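PDB 3GYK: 27kDa outer membrane protein from Silicibacter pomeroyi, which probably acts as a thiol-disulfide oxidoreductase, its DsbA-like thioredoxin domain making up most of this chain. Local coordinates for residues 56-61 / 87-92; 11-16 / 77-82; 21-26 / 170-175. All blocks are in the same frame, centred on the assembly; numbering follows the deposited sequence. Where two conformers were deposited one is given.

Interaction 1: 56-61 / 87-92; sequences LVYREW and FHWALM
The interface between the thioredoxin-like sheet and the helices inserted beside it is built here on Y58, from strand 54-60, meeting H88 and W89 of helix 84-92. The Y58 ring leads with one corner: CE2 stands over the centre of the imidazole, and its shortest approach is 3.3 Å to H88 NE2. The two rings, centroids 4.4 Å apart, are obliquely inclined at 45°. H88 comes from the opposite direction, CG anti to its backbone N (chi1 171°), which carries the imidazole off the helix toward the strand. The phenol oxygen lies farther out, Y58 OH being 3.2 Å from H88 NE2 and 3.1 Å from W89 CH2, so the far rim of the indole closes the edge of the tyrosine ring. Such an inserted helical region following this strand is what separates DsbA-like proteins from plain thioredoxins, and H88 lies near, without touching, the CxxC pair that is probably the redox centre. H88 ND1 is hydrogen-bonded to Y32 OH, a hydroxyl that E60 OE2 also binds, while F30 meets both the Y58 and H88 rings edge-to-face. With an alanine here, Y58 CE2 would probably lose the flat surface under it and the Y32 hydroxyl one of its partners. The imidazole turns an edge to the indole of W89, H88 CD2 lying 3.5 Å above one indole face, toward its rim, and W89 NE1 is held by E85.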
loop_
_atom_site.group_PDB
_atom_site.type_symbol
_atom_site.label_atom_id
_atom_site.label_comp_id
_atom_site.label_asym_id
_atom_site.label_seq_id
_atom_site.Cartn_x
_atom_site.Cartn_y
_atom_site.Cartn_z
ATOM N N LEU A 56 -7.013 3.578 -5.699
ATOM C CA LEU A 56 -6.402 2.822 -4.593
ATOM C C LEU A 56 -5.147 3.522 -4.081
ATOM O O LEU A 56 -4.185 3.690 -4.836
ATOM C CB LEU A 56 -6.044 1.423 -5.081
ATOM C CG LEU A 56 -5.269 0.530 -4.127
ATOM C CD1 LEU A 56 -6.195 0.123 -3.008
ATOM C CD2 LEU A 56 -4.824 -0.680 -4.896
ATOM N N VAL A 57 -5.161 3.929 -2.806
ATOM C CA VAL A 57 -4.076 4.731 -2.210
ATOM C C VAL A 57 -3.325 3.812 -1.238
ATOM O O VAL A 57 -3.942 3.127 -0.408
ATOM C CB VAL A 57 -4.605 6.011 -1.486
ATOM C CG1 VAL A 57 -3.505 6.638 -0.577
ATOM C CG2 VAL A 57 -5.100 7.045 -2.515
ATOM N N TYR A 58 -2.000 3.813 -1.323
ATOM C CA TYR A 58 -1.207 2.932 -0.463
ATOM C C TYR A 58 -0.484 3.661 0.657
ATOM O O TYR A 58 0.194 4.682 0.415
ATOM C CB TYR A 58 -0.188 2.184 -1.318
ATOM C CG TYR A 58 -0.718 0.946 -2.005
ATOM C CD1 TYR A 58 -2.018 0.486 -1.795
ATOM C CD2 TYR A 58 0.112 0.199 -2.811
ATOM C CE1 TYR A 58 -2.475 -0.705 -2.393
ATOM C CE2 TYR A 58 -0.335 -0.975 -3.416
ATOM C CZ TYR A 58 -1.618 -1.423 -3.195
ATOM O OH TYR A 58 -2.040 -2.581 -3.806
ATOM N N ARG A 59 -0.606 3.123 1.876
ATOM C CA ARG A 59 0.193 3.565 3.002
ATOM C C ARG A 59 1.113 2.398 3.401
ATOM O O ARG A 59 0.655 1.354 3.933
ATOM C CB ARG A 59 -0.682 3.920 4.225
ATOM C CG ARG A 59 -1.662 5.120 4.046
ATOM C CD ARG A 59 -1.028 6.403 3.468
ATOM N NE ARG A 59 0.265 6.776 4.047
ATOM C CZ ARG A 59 0.826 7.967 3.860
ATOM N NH1 ARG A 59 0.158 8.910 3.151
ATOM N NH2 ARG A 59 2.062 8.214 4.322
ATOM N N GLU A 60 2.394 2.577 3.140
ATOM C CA GLU A 60 3.394 1.610 3.603
ATOM C C GLU A 60 3.517 1.819 5.090
ATOM O O GLU A 60 3.895 2.912 5.545
ATOM C CB GLU A 60 4.728 1.899 2.904
ATOM C CG GLU A 60 4.672 1.728 1.400
ATOM C CD GLU A 60 5.094 0.302 0.968
ATOM O OE1 GLU A 60 5.505 -0.489 1.843
ATOM O OE2 GLU A 60 5.035 0.003 -0.248
ATOM N N TRP A 61 3.188 0.774 5.858
ATOM C CA TRP A 61 3.202 0.853 7.318
ATOM C C TRP A 61 3.979 -0.341 7.866
ATOM O O TRP A 61 3.397 -1.335 8.335
ATOM C CB TRP A 61 1.764 0.893 7.864
ATOM C CG TRP A 61 1.690 1.183 9.331
ATOM C CD1 TRP A 61 2.602 1.889 10.086
ATOM C CD2 TRP A 61 0.661 0.765 10.238
ATOM N NE1 TRP A 61 2.202 1.924 11.403
ATOM C CE2 TRP A 61 1.016 1.253 11.523
ATOM C CE3 TRP A 61 -0.538 0.039 10.088
ATOM C CZ2 TRP A 61 0.241 1.010 12.662
ATOM C CZ3 TRP A 61 -1.314 -0.202 11.242
ATOM C CH2 TRP A 61 -0.925 0.283 12.488
ATOM N N PHE A 87 6.835 -3.714 -8.428
ATOM C CA PHE A 87 7.636 -4.152 -7.275
ATOM C C PHE A 87 6.742 -4.530 -6.085
ATOM O O PHE A 87 6.954 -5.575 -5.438
ATOM C CB PHE A 87 8.636 -3.043 -6.910
ATOM C CG PHE A 87 9.748 -3.466 -5.957
ATOM C CD1 PHE A 87 10.202 -4.790 -5.881
ATOM C CD2 PHE A 87 10.370 -2.493 -5.158
ATOM C CE1 PHE A 87 11.254 -5.135 -5.011
ATOM C CE2 PHE A 87 11.409 -2.824 -4.285
ATOM C CZ PHE A 87 11.861 -4.154 -4.218
ATOM N N HIS A 88 5.716 -3.722 -5.829
ATOM C CA HIS A 88 4.741 -4.006 -4.786
ATOM C C HIS A 88 4.081 -5.369 -4.969
ATOM O O HIS A 88 4.036 -6.159 -4.023
ATOM C CB HIS A 88 3.658 -2.913 -4.712
ATOM C CG HIS A 88 2.531 -3.271 -3.809
ATOM N ND1 HIS A 88 2.577 -3.046 -2.456
ATOM C CD2 HIS A 88 1.347 -3.887 -4.053
ATOM C CE1 HIS A 88 1.465 -3.490 -1.896
ATOM N NE2 HIS A 88 0.704 -4.013 -2.845
ATOM N N TRP A 89 3.561 -5.640 -6.173
ATOM C CA TRP A 89 2.906 -6.913 -6.436
ATOM C C TRP A 89 3.894 -8.071 -6.278
ATOM O O TRP A 89 3.523 -9.133 -5.767
ATOM C CB TRP A 89 2.265 -6.977 -7.846
ATOM C CG TRP A 89 1.131 -5.974 -8.104
ATOM C CD1 TRP A 89 0.995 -5.164 -9.214
ATOM C CD2 TRP A 89 0.012 -5.669 -7.251
ATOM N NE1 TRP A 89 -0.147 -4.385 -9.097
ATOM C CE2 TRP A 89 -0.765 -4.675 -7.907
ATOM C CE3 TRP A 89 -0.435 -6.158 -6.007
ATOM C CZ2 TRP A 89 -1.950 -4.151 -7.352
ATOM C CZ3 TRP A 89 -1.622 -5.628 -5.450
ATOM C CH2 TRP A 89 -2.362 -4.638 -6.131
ATOM N N ALA A 90 5.140 -7.858 -6.696
ATOM C CA ALA A 90 6.139 -8.946 -6.676
ATOM C C ALA A 90 6.569 -9.282 -5.242
ATOM O O ALA A 90 6.747 -10.467 -4.887
ATOM C CB ALA A 90 7.345 -8.600 -7.546
ATOM N N LEU A 91 6.750 -8.239 -4.429
ATOM C CA LEU A 91 7.043 -8.396 -3.003
ATOM C C LEU A 91 5.897 -9.058 -2.283
ATOM O O LEU A 91 6.087 -10.019 -1.560
ATOM C CB LEU A 91 7.325 -7.044 -2.342
ATOM C CG LEU A 91 8.640 -6.360 -2.727
ATOM C CD1 LEU A 91 8.673 -4.916 -2.253
ATOM C CD2 LEU A 91 9.820 -7.158 -2.152
HETATM N N MSE A 92 4.699 -8.523 -2.468
HETATM C CA MSE A 92 3.533 -9.038 -1.766
HETATM C C MSE A 92 3.184 -10.476 -2.190
HETATM O O MSE A 92 2.591 -11.238 -1.404
HETATM C CB MSE A 92 2.372 -8.026 -1.908
HETATM C CG MSE A 92 1.291 -8.148 -0.908
HETATM SE SE MSE A 92 1.895 -7.985 0.951
HETATM C CE MSE A 92 1.900 -6.072 1.220
#

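Interaction 2: 11-16 / 77-82; sequences DPNAPV and AARQQG
R79 and N13 meet end-on, two guanidinium nitrogens gripping a single amide oxygen. N13 OD1 accepts from R79 NH1 at 2.9 Å and from R79 NH2 at 3.0 Å. Both donors arrive from the same face of the amide; NH1 stands well above the carbonyl plane (40°), whereas NH2 is tilted less. The oxygen itself lies near the guanidinium plane, at its edge. R79 NH1 also makes a weak bond of 3.0 Å to N13 O and gives a hydrogen to a water 2.8 Å away, while R79 NE is taken by L76 O. N13 has further partners: its ND2 binds E125 O, its carbonyl O also receives H129 ND1, and its backbone N donates to D11 OD1 at 2.8 Å. That last bond closes an Asx turn, set within the type I turn from D11 to A14, and it fixes the loop that presents the asparagine. P15 adds an apolar touch, its CG 4.2 Å from R79 CD. Within this contact the arginine's charge faces neutral oxygens, those of an amide, a backbone carbonyl and a water, so the hold is one of hydrogen bonds and dipoles with no ion pair in it.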
loop_
_atom_site.group_PDB
_atom_site.type_symbol
_atom_site.label_atom_id
_atom_site.label_comp_id
_atom_site.label_asym_id
_atom_site.label_seq_id
_atom_site.Cartn_x
_atom_site.Cartn_y
_atom_site.Cartn_z
ATOM N N ASP A 11 -2.611 12.921 -0.694
ATOM C CA ASP A 11 -1.199 13.062 -0.337
ATOM C C ASP A 11 -0.310 12.687 -1.544
ATOM O O ASP A 11 -0.326 11.528 -1.995
ATOM C CB ASP A 11 -0.937 12.108 0.852
ATOM C CG ASP A 11 0.495 12.174 1.357
ATOM O OD1 ASP A 11 1.336 12.757 0.649
ATOM O OD2 ASP A 11 0.756 11.603 2.446
ATOM N N PRO A 12 0.472 13.644 -2.065
ATOM C CA PRO A 12 1.291 13.315 -3.255
ATOM C C PRO A 12 2.380 12.281 -2.998
ATOM O O PRO A 12 2.894 11.677 -3.961
ATOM C CB PRO A 12 1.914 14.657 -3.642
ATOM C CG PRO A 12 1.738 15.525 -2.490
ATOM C CD PRO A 12 0.577 15.059 -1.692
ATOM N N ASN A 13 2.712 12.063 -1.728
ATOM C CA ASN A 13 3.770 11.126 -1.350
ATOM C C ASN A 13 3.202 9.721 -1.084
ATOM O O ASN A 13 3.911 8.831 -0.617
ATOM C CB ASN A 13 4.567 11.684 -0.141
ATOM C CG ASN A 13 5.951 10.998 0.062
ATOM O OD1 ASN A 13 6.563 10.446 -0.894
ATOM N ND2 ASN A 13 6.472 11.090 1.299
ATOM N N ALA A 14 1.916 9.516 -1.395
ATOM C CA ALA A 14 1.311 8.182 -1.241
ATOM C C ALA A 14 0.992 7.624 -2.622
ATOM O O ALA A 14 0.283 8.283 -3.400
ATOM C CB ALA A 14 0.016 8.274 -0.380
ATOM N N PRO A 15 1.495 6.417 -2.938
ATOM C CA PRO A 15 1.195 5.892 -4.277
ATOM C C PRO A 15 -0.297 5.767 -4.579
ATOM O O PRO A 15 -1.091 5.422 -3.707
ATOM C CB PRO A 15 1.835 4.502 -4.273
ATOM C CG PRO A 15 2.944 4.609 -3.246
ATOM C CD PRO A 15 2.413 5.539 -2.179
ATOM N N VAL A 16 -0.643 6.028 -5.834
ATOM C CA VAL A 16 -2.003 5.878 -6.310
ATOM C C VAL A 16 -2.027 4.796 -7.394
ATOM O O VAL A 16 -1.288 4.883 -8.380
ATOM C CB VAL A 16 -2.525 7.206 -6.902
ATOM C CG1 VAL A 16 -3.892 7.005 -7.592
ATOM C CG2 VAL A 16 -2.622 8.281 -5.790
ATOM N N ALA A 77 11.324 3.640 -2.613
ATOM C CA ALA A 77 12.435 4.033 -3.495
ATOM C C ALA A 77 12.204 3.652 -4.966
ATOM O O ALA A 77 12.689 4.349 -5.873
ATOM C CB ALA A 77 13.802 3.453 -2.995
ATOM N N ALA A 78 11.485 2.555 -5.208
ATOM C CA ALA A 78 11.230 2.101 -6.577
ATOM C C ALA A 78 10.403 3.102 -7.391
ATOM O O ALA A 78 10.383 3.043 -8.632
ATOM C CB ALA A 78 10.563 0.722 -6.590
ATOM N N ARG A 79 9.732 4.027 -6.709
ATOM C CA ARG A 79 9.020 5.098 -7.438
ATOM C C ARG A 79 9.977 5.886 -8.333
ATOM O O ARG A 79 9.592 6.349 -9.420
ATOM C CB ARG A 79 8.309 6.040 -6.468
ATOM C CG ARG A 79 7.163 5.370 -5.709
ATOM C CD ARG A 79 6.576 6.282 -4.635
ATOM N NE ARG A 79 7.549 6.753 -3.642
ATOM C CZ ARG A 79 7.259 7.646 -2.703
ATOM N NH1 ARG A 79 6.026 8.132 -2.634
ATOM N NH2 ARG A 79 8.202 8.069 -1.862
ATOM N N GLN A 80 11.232 6.026 -7.897
ATOM C CA GLN A 80 12.212 6.813 -8.636
ATOM C C GLN A 80 12.587 6.159 -9.956
ATOM O O GLN A 80 13.122 6.820 -10.847
ATOM C CB GLN A 80 13.472 7.081 -7.796
ATOM C CG GLN A 80 13.207 7.820 -6.483
ATOM C CD GLN A 80 12.235 8.977 -6.661
ATOM O OE1 GLN A 80 12.448 9.841 -7.518
ATOM N NE2 GLN A 80 11.147 8.991 -5.861
ATOM N N GLN A 81 12.276 4.869 -10.079
ATOM C CA GLN A 81 12.576 4.097 -11.279
ATOM C C GLN A 81 11.301 3.714 -12.014
ATOM O O GLN A 81 11.346 2.955 -12.981
ATOM C CB GLN A 81 13.400 2.853 -10.925
ATOM C CG GLN A 81 14.826 3.199 -10.510
ATOM C CD GLN A 81 15.648 1.981 -10.173
ATOM O OE1 GLN A 81 15.838 1.101 -11.024
ATOM N NE2 GLN A 81 16.166 1.926 -8.938
ATOM N N GLY A 82 10.172 4.252 -11.549
ATOM C CA GLY A 82 8.900 4.081 -12.224
ATOM C C GLY A 82 8.368 2.676 -12.115
ATOM O O GLY A 82 7.601 2.230 -12.978
HETATM O O HOH W 1 3.784 8.330 -4.299
#

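Interaction 3: 21-26 / 170-175; sequences EGDVTV and RARKAA
D23 and R172 form a salt bridge beside an apolar touch between V24 and the last turn of helix 161-174. The short bond is D23 OD1 to R172 NE, 2.7 Å and close to straight at 167°; the oxygen uses its syn lone pair and lies in the guanidinium plane, at the edge of the group. A weak second bond from R172 NH2 reaches the same D23 OD1 at 3.3 Å, so one oxygen does most of the holding, and the carboxylate and guanidinium planes stand 32° apart. D23 gets there by placing CG between its backbone N and carbonyl carbon (chi1 70°), which swings the carboxylate to the helix. R172 runs extended from CG to NE, and its chain passes V24 on the way: V24 CG2 lies 3.6 Å from R172 CG. The same methyl is 4.2 Å from A171 CB, which seats the valine on the helix flank.

A second shell steadies both ends. R172 NH1 forms another salt bridge to D51, so the guanidinium is shared by two acids, and its NH2 makes a weak bond to N53 O. N53 is linked weakly to the other partner too, through its OD1 and the backbone N of D23. V24 also touches V150 of the next strand and V168, about one turn earlier on the helix, and the V24 backbone is bonded to R55 of strand 54-60. A C-terminal helix laid against the start of a central sheet strand is the arrangement of the thioredoxin fold, in which the closing helix packs on the sheet formed by the earlier strands.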
loop_
_atom_site.group_PDB
_atom_site.type_symbol
_atom_site.label_atom_id
_atom_site.label_comp_id
_atom_site.label_asym_id
_atom_site.label_seq_id
_atom_site.Cartn_x
_atom_site.Cartn_y
_atom_site.Cartn_z
ATOM N N GLU A 21 -8.726 9.007 -11.117
ATOM C CA GLU A 21 -9.940 9.830 -10.917
ATOM C C GLU A 21 -11.198 9.024 -10.561
ATOM O O GLU A 21 -12.326 9.484 -10.820
ATOM C CB GLU A 21 -10.203 10.706 -12.154
ATOM C CG GLU A 21 -9.300 11.947 -12.270
ATOM C CD GLU A 21 -9.297 12.807 -11.017
ATOM O OE1 GLU A 21 -10.380 13.143 -10.509
ATOM O OE2 GLU A 21 -8.211 13.142 -10.541
ATOM N N GLY A 22 -11.013 7.821 -10.020
ATOM C CA GLY A 22 -12.128 6.964 -9.588
ATOM C C GLY A 22 -12.953 7.679 -8.525
ATOM O O GLY A 22 -12.416 8.531 -7.829
ATOM N N ASP A 23 -14.238 7.382 -8.430
ATOM C CA ASP A 23 -15.120 8.168 -7.523
ATOM C C ASP A 23 -15.154 7.647 -6.089
ATOM O O ASP A 23 -15.784 8.268 -5.227
ATOM C CB ASP A 23 -16.538 8.317 -8.090
ATOM C CG ASP A 23 -17.318 7.015 -8.097
ATOM O OD1 ASP A 23 -16.737 5.936 -7.840
ATOM O OD2 ASP A 23 -18.527 7.080 -8.401
ATOM N N VAL A 24 -14.508 6.509 -5.858
ATOM C CA VAL A 24 -14.322 5.943 -4.507
ATOM C C VAL A 24 -12.835 5.665 -4.320
ATOM O O VAL A 24 -12.205 4.985 -5.166
ATOM C CB VAL A 24 -15.132 4.655 -4.319
ATOM C CG1 VAL A 24 -14.803 3.957 -2.975
ATOM C CG2 VAL A 24 -16.598 4.962 -4.404
ATOM N N THR A 25 -12.270 6.191 -3.229
ATOM C CA THR A 25 -10.886 5.866 -2.847
ATOM C C THR A 25 -10.835 4.800 -1.763
ATOM O O THR A 25 -11.512 4.924 -0.724
ATOM C CB THR A 25 -10.124 7.119 -2.349
ATOM O OG1 THR A 25 -10.048 8.061 -3.415
ATOM C CG2 THR A 25 -8.683 6.770 -1.931
ATOM N N VAL A 26 -10.038 3.765 -2.019
ATOM C CA VAL A 26 -9.737 2.735 -1.017
ATOM C C VAL A 26 -8.306 2.938 -0.582
ATOM O O VAL A 26 -7.410 2.984 -1.436
ATOM C CB VAL A 26 -9.909 1.301 -1.590
ATOM C CG1 VAL A 26 -9.376 0.250 -0.590
ATOM C CG2 VAL A 26 -11.366 1.046 -1.945
ATOM N N ARG A 170 -21.560 0.737 -1.361
ATOM C CA ARG A 170 -22.264 1.501 -0.303
ATOM C C ARG A 170 -21.831 2.965 -0.296
ATOM O O ARG A 170 -22.656 3.862 -0.125
ATOM C CB ARG A 170 -22.019 0.872 1.080
ATOM C CG ARG A 170 -22.968 -0.254 1.353
ATOM C CD ARG A 170 -22.637 -1.032 2.634
ATOM N NE ARG A 170 -23.277 -2.345 2.554
ATOM C CZ ARG A 170 -24.570 -2.570 2.802
ATOM N NH1 ARG A 170 -25.374 -1.574 3.177
ATOM N NH2 ARG A 170 -25.063 -3.800 2.683
ATOM N N ALA A 171 -20.535 3.184 -0.500
ATOM C CA ALA A 171 -19.977 4.528 -0.560
ATOM C C ALA A 171 -20.597 5.309 -1.701
ATOM O O ALA A 171 -20.942 6.485 -1.548
ATOM C CB ALA A 171 -18.422 4.474 -0.689
ATOM N N ARG A 172 -20.785 4.644 -2.840
ATOM C CA ARG A 172 -21.393 5.313 -3.991
ATOM C C ARG A 172 -22.845 5.635 -3.721
ATOM O O ARG A 172 -23.316 6.712 -4.083
ATOM C CB ARG A 172 -21.273 4.464 -5.255
ATOM C CG ARG A 172 -19.853 4.333 -5.699
ATOM C CD ARG A 172 -19.747 3.801 -7.118
ATOM N NE ARG A 172 -18.340 3.730 -7.506
ATOM C CZ ARG A 172 -17.713 2.607 -7.855
ATOM N NH1 ARG A 172 -18.385 1.458 -7.935
ATOM N NH2 ARG A 172 -16.433 2.648 -8.193
ATOM N N LYS A 173 -23.549 4.705 -3.086
ATOM C CA LYS A 173 -24.956 4.938 -2.742
ATOM C C LYS A 173 -25.097 6.137 -1.804
ATOM O O LYS A 173 -26.035 6.919 -1.935
ATOM C CB LYS A 173 -25.578 3.690 -2.117
ATOM C CG LYS A 173 -26.401 2.849 -3.083
ATOM C CD LYS A 173 -25.590 1.707 -3.677
ATOM C CE LYS A 173 -26.473 0.674 -4.380
ATOM N NZ LYS A 173 -25.700 -0.563 -4.726
ATOM N N ALA A 174 -24.147 6.280 -0.884
ATOM C CA ALA A 174 -24.186 7.320 0.148
ATOM C C ALA A 174 -23.715 8.695 -0.316
ATOM O O ALA A 174 -23.971 9.690 0.356
ATOM C CB ALA A 174 -23.383 6.885 1.367
ATOM N N ALA A 175 -23.040 8.746 -1.463
ATOM C CA ALA A 175 -22.374 9.971 -1.914
ATOM C C ALA A 175 -23.380 11.041 -2.340
ATOM O O ALA A 175 -23.103 12.247 -2.237
ATOM C CB ALA A 175 -21.402 9.654 -3.063
ATOM O OXT ALA A 175 -24.488 10.738 -2.820
#

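The three contacts show chemistry following depth. Interaction 1, its centre about 4 Å from that of the chain, is aromatic and buried; interactions 2 and 3, their centres about 11 and 19 Å from it, rely on arginines, the first bound to neutral oxygens and the second to a carboxylate. Interactions 1 and 3 work on the same sheet, since strands 54-60 and 24-30 are neighbours joined by V57 N to V26 O, but one brings in an inserted helix and the other the C-terminal helix. Interaction 2 adjoins interaction 1 through the salt bridge R59 to D11 and the packing of F87 on A78, yet does not touch interaction 3.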